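Local coordinates for protein TetR family Transcriptional regulator (Streptococcus agalactiae 2603V/R, PDB 3KKC) that probably binds DNA as a TetR-family transcriptional regulator, with a predicted helix-turn-helix motif and a helical C-terminal region, at residues 70-75 with 81-86; 89-94 with 111-116. All coordinates share one frame; numbering follows the deposited sequence.

In the fold
Contact 1 and contact 2 follow one another along the chain, and contact 1 closes before contact 2 opens. Their centres lie about 11 Å apart. Both use helix 80-93. Contact 1 joins its first half to the end of helix 57-71 and the loop after it. Contact 2 joins its last turn to helix 107-129, close to the centre of the chain. A nickel ion links the two contacts, because His70 and His86 of contact 1 share it with His90 of contact 2. Phe72 also packs on Glu116. Helix 80-93 thus faces the metal at one side chain and the hydrophobic interior of the regulator at the next.

Contact 1. Residues 70-75 with 81-86; sequences HLFKQG and EEYLVH. With NI (nickel (II) ion), chain E; IMD (imidazole), chain F.
His70 and His86 meet at a nickel ion that both bind through NE2. The bond from His70 NE2 to nickel is 2.2 Å, and that from His86 NE2 is 2.3 Å. The two bonds stand nearly at a right angle at the metal. The rings meet obliquely, with their planes at 74°. Each ring is carried out by a CG anti to its own backbone N (chi1 -175° in His70, 168° in His86). An imidazole molecule, probably from the crystallisation liquor, lies beside the metal. Its C2 sits over one face of the His86 ring, 3.1 Å from His86 NE2. Its C5 approaches the edge of the His70 ring. Gln74, bent at chi2, turns OE1 to the imidazole N1 for a weak hydrogen bond of 3.0 Å. Behind the metal ligands, His86 CE1 points in the ring plane at His70 O, 3.4 Å away. Leu71 CD2 packs against His86 CE1 at 4.3 Å, and Leu71 also touches Ile87. One turn before His86, Tyr83 OH sits 3.3 Å from Phe72 CB, near the plane of the Phe72 ring. The same hydroxyl donates a 3.2 Å hydrogen bond to Phe72 O, but the position of that oxygen is doubtful. His90 completes the protein's share of the site. His86 and His90 are two histidines four positions apart on one helix, a common metal-binding arrangement, and His70 joins them from the preceding helix.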
# COMPACT_ATOMS: atom_id res chain seq x y z
N HIS A 70 21.31 11.96 -0.80
CA HIS A 70 22.33 10.93 -0.96
C HIS A 70 21.96 9.78 -1.91
O HIS A 70 22.84 9.19 -2.54
CB HIS A 70 22.81 10.34 0.36
CG HIS A 70 23.94 9.36 0.17
ND1 HIS A 70 25.20 9.76 -0.23
CD2 HIS A 70 23.98 8.01 0.28
CE1 HIS A 70 25.98 8.69 -0.34
NE2 HIS A 70 25.27 7.62 -0.03
N LEU A 71 20.68 9.43 -1.99
CA LEU A 71 20.27 8.33 -2.85
C LEU A 71 20.27 8.71 -4.33
O LEU A 71 20.82 8.00 -5.15
CB LEU A 71 18.89 7.82 -2.45
CG LEU A 71 18.87 6.95 -1.20
CD1 LEU A 71 17.56 6.20 -1.09
CD2 LEU A 71 20.00 5.98 -1.28
N PHE A 72 19.67 9.85 -4.66
CA PHE A 72 19.35 10.16 -6.06
C PHE A 72 20.14 11.35 -6.57
O PHE A 72 20.80 11.25 -7.59
CB PHE A 72 17.87 10.50 -6.23
CG PHE A 72 16.91 9.54 -5.56
CD1 PHE A 72 16.61 8.32 -6.14
CD2 PHE A 72 16.28 9.89 -4.38
CE1 PHE A 72 15.71 7.44 -5.53
CE2 PHE A 72 15.39 9.02 -3.77
CZ PHE A 72 15.10 7.81 -4.35
N LYS A 73 20.01 12.47 -5.87
CA LYS A 73 20.54 13.75 -6.34
C LYS A 73 22.06 13.70 -6.46
O LYS A 73 22.74 14.73 -6.49
CB LYS A 73 20.04 14.89 -5.45
CG LYS A 73 18.51 14.93 -5.35
CD LYS A 73 18.05 15.46 -4.00
CE LYS A 73 16.67 14.91 -3.61
NZ LYS A 73 16.34 15.19 -2.17
N GLN A 74 22.57 12.47 -6.54
CA GLN A 74 23.94 12.18 -6.92
C GLN A 74 24.22 12.43 -8.40
O GLN A 74 23.42 12.05 -9.28
CB GLN A 74 24.24 10.72 -6.61
CG GLN A 74 24.25 10.40 -5.14
CD GLN A 74 25.35 11.14 -4.42
OE1 GLN A 74 26.16 10.52 -3.73
NE2 GLN A 74 25.39 12.46 -4.58
N GLY A 75 25.34 13.07 -8.69
CA GLY A 75 25.86 13.10 -10.04
C GLY A 75 26.94 12.03 -10.16
O GLY A 75 27.83 12.12 -11.00
N GLU A 81 21.89 0.80 -13.55
CA GLU A 81 21.67 -0.26 -12.56
C GLU A 81 22.68 -0.30 -11.41
O GLU A 81 22.39 -0.89 -10.36
CB GLU A 81 21.56 -1.64 -13.21
CG GLU A 81 22.63 -1.93 -14.24
CD GLU A 81 22.07 -1.98 -15.65
OE1 GLU A 81 22.59 -1.26 -16.54
OE2 GLU A 81 21.09 -2.73 -15.86
N GLU A 82 23.86 0.31 -11.58
CA GLU A 82 24.73 0.57 -10.44
C GLU A 82 24.00 1.52 -9.47
O GLU A 82 24.00 1.34 -8.25
CB GLU A 82 26.06 1.19 -10.89
CG GLU A 82 27.03 0.21 -11.55
CD GLU A 82 28.40 0.82 -11.89
OE1 GLU A 82 29.25 0.10 -12.46
OE2 GLU A 82 28.62 2.01 -11.60
N TYR A 83 23.37 2.53 -10.06
CA TYR A 83 22.55 3.51 -9.36
C TYR A 83 21.38 2.85 -8.59
O TYR A 83 21.12 3.15 -7.42
CB TYR A 83 22.04 4.46 -10.44
CG TYR A 83 21.26 5.67 -10.02
CD1 TYR A 83 21.89 6.89 -9.80
CD2 TYR A 83 19.86 5.62 -9.91
CE1 TYR A 83 21.16 8.01 -9.46
CE2 TYR A 83 19.12 6.75 -9.58
CZ TYR A 83 19.77 7.94 -9.35
OH TYR A 83 19.03 9.06 -9.01
N LEU A 84 20.68 1.94 -9.25
CA LEU A 84 19.65 1.14 -8.60
C LEU A 84 20.27 0.34 -7.46
O LEU A 84 19.75 0.32 -6.37
CB LEU A 84 18.96 0.20 -9.61
CG LEU A 84 17.81 0.76 -10.45
CD1 LEU A 84 18.22 2.05 -11.11
CD2 LEU A 84 17.33 -0.24 -11.51
N VAL A 85 21.38 -0.34 -7.73
CA VAL A 85 22.00 -1.17 -6.70
C VAL A 85 22.37 -0.36 -5.44
O VAL A 85 22.14 -0.83 -4.32
CB VAL A 85 23.25 -1.91 -7.23
CG1 VAL A 85 24.17 -2.23 -6.09
CG2 VAL A 85 22.84 -3.17 -7.96
N HIS A 86 22.93 0.84 -5.61
CA HIS A 86 23.33 1.69 -4.48
C HIS A 86 22.11 2.06 -3.63
O HIS A 86 22.16 2.04 -2.40
CB HIS A 86 24.04 2.94 -4.98
CG HIS A 86 24.24 4.01 -3.94
ND1 HIS A 86 23.59 5.23 -4.00
CD2 HIS A 86 25.02 4.05 -2.83
CE1 HIS A 86 23.96 5.97 -2.97
NE2 HIS A 86 24.82 5.28 -2.25
NI NI E . 25.67 5.47 -0.16
N1 IMD F . 27.80 8.09 -3.23
C2 IMD F . 27.38 6.81 -3.23
N3 IMD F . 27.87 6.19 -2.13
C4 IMD F . 28.60 7.09 -1.43
C5 IMD F . 28.55 8.29 -2.12

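Contact 2. Residues 89-94 with 111-116; sequences KHFEQN and LRFRSE. With NI (nickel (II) ion), chain E.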
# COMPACT_ATOMS: atom_id res chain seq x y z
N LYS A 89 21.16 -0.82 -1.81
CA LYS A 89 22.21 -1.11 -0.83
C LYS A 89 21.83 -0.47 0.50
O LYS A 89 21.89 -1.10 1.55
CB LYS A 89 23.57 -0.61 -1.30
CG LYS A 89 24.76 -1.24 -0.58
CD LYS A 89 26.07 -1.12 -1.40
CE LYS A 89 26.54 0.32 -1.54
NZ LYS A 89 27.52 0.56 -2.66
N HIS A 90 21.42 0.80 0.44
CA HIS A 90 21.00 1.53 1.63
C HIS A 90 19.82 0.92 2.35
O HIS A 90 19.74 0.96 3.58
CB HIS A 90 20.71 2.98 1.29
CG HIS A 90 21.94 3.81 1.22
ND1 HIS A 90 22.19 4.84 2.10
CD2 HIS A 90 23.01 3.74 0.40
CE1 HIS A 90 23.35 5.39 1.81
NE2 HIS A 90 23.88 4.74 0.79
N PHE A 91 18.89 0.35 1.60
CA PHE A 91 17.72 -0.20 2.24
C PHE A 91 18.07 -1.46 3.04
O PHE A 91 17.53 -1.65 4.14
CB PHE A 91 16.55 -0.38 1.24
CG PHE A 91 15.77 0.90 0.99
CD1 PHE A 91 14.74 1.29 1.83
CD2 PHE A 91 16.09 1.74 -0.08
CE1 PHE A 91 14.02 2.48 1.62
CE2 PHE A 91 15.38 2.92 -0.31
CZ PHE A 91 14.34 3.30 0.55
N GLU A 92 18.99 -2.28 2.54
CA GLU A 92 19.24 -3.58 3.16
C GLU A 92 19.98 -3.51 4.50
O GLU A 92 19.89 -4.44 5.32
CB GLU A 92 19.91 -4.58 2.18
CG GLU A 92 21.39 -4.32 1.90
CD GLU A 92 22.11 -5.51 1.25
OE1 GLU A 92 21.65 -6.66 1.41
OE2 GLU A 92 23.15 -5.28 0.59
N GLN A 93 20.70 -2.40 4.73
CA GLN A 93 21.36 -2.14 6.01
C GLN A 93 20.51 -1.19 6.85
O GLN A 93 20.81 -0.96 8.04
CB GLN A 93 22.74 -1.49 5.83
CG GLN A 93 23.34 -1.54 4.45
CD GLN A 93 23.98 -2.88 4.17
OE1 GLN A 93 24.10 -3.72 5.07
NE2 GLN A 93 24.40 -3.09 2.92
N ASN A 94 19.47 -0.63 6.23
CA ASN A 94 18.61 0.31 6.91
C ASN A 94 19.44 1.55 7.27
O ASN A 94 19.38 2.07 8.39
CB ASN A 94 18.00 -0.33 8.15
CG ASN A 94 16.72 0.38 8.61
OD1 ASN A 94 16.13 1.19 7.88
ND2 ASN A 94 16.28 0.06 9.83
N LEU A 111 5.46 9.43 0.30
CA LEU A 111 5.06 10.39 -0.71
C LEU A 111 6.30 10.97 -1.36
O LEU A 111 6.48 10.89 -2.57
CB LEU A 111 4.20 11.50 -0.10
CG LEU A 111 2.91 11.84 -0.86
CD1 LEU A 111 2.08 12.93 -0.15
CD2 LEU A 111 3.20 12.23 -2.30
N ARG A 112 7.16 11.57 -0.55
CA ARG A 112 8.36 12.20 -1.08
C ARG A 112 9.29 11.18 -1.76
O ARG A 112 10.01 11.51 -2.71
CB ARG A 112 9.07 13.01 0.01
CG ARG A 112 8.60 14.48 0.06
CD ARG A 112 9.21 15.33 -1.07
NE ARG A 112 10.61 14.99 -1.37
CZ ARG A 112 11.65 15.14 -0.53
NH1 ARG A 112 12.89 14.81 -0.91
NH2 ARG A 112 11.46 15.63 0.70
N PHE A 113 9.23 9.93 -1.30
CA PHE A 113 10.05 8.88 -1.87
C PHE A 113 9.50 8.50 -3.24
O PHE A 113 10.25 8.42 -4.21
CB PHE A 113 10.09 7.68 -0.93
CG PHE A 113 10.81 6.48 -1.49
CD1 PHE A 113 12.12 6.59 -1.96
CD2 PHE A 113 10.20 5.24 -1.51
CE1 PHE A 113 12.79 5.46 -2.47
CE2 PHE A 113 10.87 4.12 -2.01
CZ PHE A 113 12.17 4.23 -2.49
N ARG A 114 8.20 8.29 -3.34
CA ARG A 114 7.64 7.96 -4.64
C ARG A 114 7.95 9.09 -5.61
O ARG A 114 8.15 8.85 -6.80
CB ARG A 114 6.14 7.70 -4.56
CG ARG A 114 5.57 7.04 -5.80
CD ARG A 114 4.30 6.22 -5.48
NE ARG A 114 3.77 5.52 -6.66
CZ ARG A 114 3.58 6.09 -7.85
NH1 ARG A 114 3.88 7.37 -8.05
NH2 ARG A 114 3.07 5.38 -8.86
N SER A 115 8.02 10.32 -5.12
CA SER A 115 8.25 11.45 -6.00
C SER A 115 9.69 11.51 -6.52
O SER A 115 9.93 12.01 -7.61
CB SER A 115 7.87 12.76 -5.32
OG SER A 115 8.37 13.87 -6.04
N GLU A 116 10.63 11.02 -5.73
CA GLU A 116 12.02 10.99 -6.19
C GLU A 116 12.19 9.92 -7.28
O GLU A 116 12.79 10.18 -8.33
CB GLU A 116 12.99 10.77 -5.03
CG GLU A 116 12.97 11.91 -4.00
CD GLU A 116 13.57 13.21 -4.53
OE1 GLU A 116 14.61 13.14 -5.24
OE2 GLU A 116 13.02 14.29 -4.23
NI NI E . 25.67 5.47 -0.16
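Phe91 of helix 80-93 and Phe113 of helix 107-129 meet in the hydrophobic interior of the helical C-terminal region expected of a TetR-family regulator. The touch is narrow. Phe91 CZ lies 3.8 Å from Phe113 CZ, and Phe91 CZ is 4.0 Å from Phe113 CE1. The two side chains come from opposite directions. Within 89-94 and 111-116 the closest CA atoms are those of this same pair, 12.6 Å apart, and the two rings span that gap. The ring centres are 5.5 Å apart and the planes are inclined at 49°, so the pair is oblique. With CG opposite the carbonyl carbon in Phe91 (chi1 -81°) and opposite the backbone N in Phe113 (chi1 175°), each ring reaches out from its helix and the two CZ ends meet. Both rings are buried. Leu71, Ile98 and Leu156 also pack on Phe91, and Leu102 on Phe113, so five helices contribute to this part of the interior.

Just beyond Phe91 the helix ends in a Schellman motif. Asn94, with positive phi, is its C-prime residue. Asn94 N bonds to Phe91 O at 3.0 Å, and Gln95 N reaches back to His90 O. The Asn94 side chain is held by Thr100, with a weaker bond from Ala99 N. The residue before Phe91 serves the metal. His90 NE2 binds the nickel at 2.2 Å, together with His70 and His86. On helix 107-129, Arg112 and Glu116 are one turn apart and form a salt bridge. Arg112 NH1 gives Glu116 OE2 a weak hydrogen bond of 3.4 Å, with the oxygen in the guanidinium plane at its edge. Phe68 packs against both of these side chains.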